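Local coordinates for protein nitrilotriacetate monooxygenase component B (PDB 3BPK) that probably binds FMN and acts as an oxidoreductase, serving as component B of a nitrilotriacetate monooxygenase system, at residues P58-S63 against G82-H87. Sequence-based numbering, arbitrary orientation.
Sequences PLISVS and GEFVVH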
# COMPACT_ATOMS: atom_id res chain seq x y z
N PRO B 58 -9.31 -11.91 -5.32
CA PRO B 58 -8.81 -10.95 -4.30
C PRO B 58 -7.34 -11.17 -4.04
O PRO B 58 -6.96 -12.24 -3.55
CB PRO B 58 -9.71 -11.23 -3.07
CG PRO B 58 -10.29 -12.57 -3.30
CD PRO B 58 -10.41 -12.76 -4.80
N LEU B 59 -6.52 -10.17 -4.41
CA LEU B 59 -5.06 -10.22 -4.25
C LEU B 59 -4.61 -9.03 -3.41
O LEU B 59 -5.14 -7.92 -3.56
CB LEU B 59 -4.32 -10.17 -5.59
CG LEU B 59 -4.57 -11.32 -6.57
CD1 LEU B 59 -3.84 -11.06 -7.91
CD2 LEU B 59 -4.18 -12.67 -6.00
N ILE B 60 -3.65 -9.29 -2.50
CA ILE B 60 -3.08 -8.25 -1.63
C ILE B 60 -1.56 -8.34 -1.69
O ILE B 60 -1.00 -9.35 -2.15
CB ILE B 60 -3.59 -8.36 -0.17
CG1 ILE B 60 -3.16 -9.68 0.47
CG2 ILE B 60 -5.13 -8.25 -0.15
CD1 ILE B 60 -1.73 -9.73 0.98
N SER B 61 -0.90 -7.26 -1.29
CA SER B 61 0.58 -7.25 -1.27
C SER B 61 1.11 -6.82 0.08
O SER B 61 0.54 -5.94 0.73
CB SER B 61 1.12 -6.29 -2.34
OG SER B 61 0.59 -4.98 -2.17
N VAL B 62 2.24 -7.42 0.46
CA VAL B 62 2.94 -6.98 1.68
C VAL B 62 4.43 -7.03 1.33
O VAL B 62 4.93 -8.08 0.91
CB VAL B 62 2.69 -7.94 2.86
CG1 VAL B 62 3.44 -7.47 4.10
CG2 VAL B 62 1.21 -8.03 3.17
N SER B 63 5.11 -5.89 1.45
CA SER B 63 6.55 -5.89 1.18
C SER B 63 7.32 -6.11 2.48
O SER B 63 7.19 -5.31 3.42
CB SER B 63 6.97 -4.59 0.49
OG SER B 63 8.33 -4.67 0.13
N GLY B 82 3.62 -21.73 1.68
CA GLY B 82 2.74 -21.19 0.64
C GLY B 82 1.47 -20.55 1.19
O GLY B 82 0.47 -20.38 0.46
N GLU B 83 1.49 -20.18 2.47
CA GLU B 83 0.27 -19.77 3.21
C GLU B 83 0.66 -18.77 4.28
O GLU B 83 1.76 -18.84 4.84
CB GLU B 83 -0.34 -21.00 3.95
CG GLU B 83 -0.82 -22.10 3.01
CD GLU B 83 -1.31 -23.32 3.76
OE1 GLU B 83 -1.02 -23.41 4.97
OE2 GLU B 83 -1.97 -24.17 3.12
N PHE B 84 -0.26 -17.85 4.58
CA PHE B 84 -0.08 -16.91 5.68
C PHE B 84 -1.41 -16.24 5.95
O PHE B 84 -2.31 -16.30 5.09
CB PHE B 84 1.04 -15.87 5.39
CG PHE B 84 0.86 -15.09 4.09
CD1 PHE B 84 0.32 -13.78 4.11
CD2 PHE B 84 1.26 -15.63 2.85
CE1 PHE B 84 0.18 -13.04 2.92
CE2 PHE B 84 1.13 -14.88 1.67
CZ PHE B 84 0.60 -13.61 1.70
N VAL B 85 -1.57 -15.64 7.13
CA VAL B 85 -2.83 -14.92 7.40
C VAL B 85 -2.54 -13.43 7.53
O VAL B 85 -1.61 -13.03 8.26
CB VAL B 85 -3.51 -15.45 8.70
CG1 VAL B 85 -4.86 -14.72 8.98
CG2 VAL B 85 -3.79 -16.97 8.62
N VAL B 86 -3.39 -12.61 6.89
CA VAL B 86 -3.26 -11.15 6.98
C VAL B 86 -4.42 -10.63 7.81
O VAL B 86 -5.59 -10.86 7.45
CB VAL B 86 -3.27 -10.50 5.59
CG1 VAL B 86 -3.25 -8.96 5.76
CG2 VAL B 86 -2.06 -10.98 4.78
N HIS B 87 -4.11 -9.93 8.90
CA HIS B 87 -5.14 -9.37 9.76
C HIS B 87 -5.15 -7.86 9.60
O HIS B 87 -4.08 -7.23 9.48
CB HIS B 87 -4.84 -9.67 11.25
CG HIS B 87 -4.64 -11.12 11.55
ND1 HIS B 87 -3.46 -11.78 11.26
CD2 HIS B 87 -5.45 -12.04 12.16
CE1 HIS B 87 -3.56 -13.05 11.65
NE2 HIS B 87 -4.77 -13.23 12.18
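Ile-60 and Val-86 meet inside the antiparallel beta-barrel characteristic of flavin reductase-like domains, each pointing inward from a different strand of the wall. The evidence for contact across the interior, rather than strand pairing, is the spacing: the closest alpha carbons, CA of Ile-60 and CA of Val-86, lie 9.1 Å apart, far beyond the separation of hydrogen-bonded neighbours. Side chains alone bridge this gap. In one of two conformers modelled for Ile-60, its CD1 stops 4.0 Å from Val-86 CG2, so the two aliphatic chains touch tip to tip. In that conformer the same methyl approaches the Phe-84 ring at its edge, near the ring plane, with CD1 of Ile-60 4.3 Å from CE1 of Phe-84, not over the aromatic face. CG1 of Ile-60 sits between the backbone N and carbonyl carbon (chi1 63°), which carries CD1 out to both; on Val-86 the touching branch is CG2, anti to the carbonyl carbon. Val-62, two residues along, also points inward but stays slightly farther off, its CG2 4.7 Å from CG2 of Val-86. With just 111 Å² buried in total, this is a small patch of a larger apolar interior. Alternation along the strand turns Ser-61 away, where its OG makes a weak hydrogen bond to Asn-51 O. Strand 59-65 is hydrogen-bonded between strands 42-54 and 155-168, and strand 83-88 lies between 28-36 and 134-146. Ala-31, Phe-50 and Met-136 pack on Val-86, Val-33 and Leu-140 on Phe-84, while Ile-25 of the second subunit packs against Ile-60.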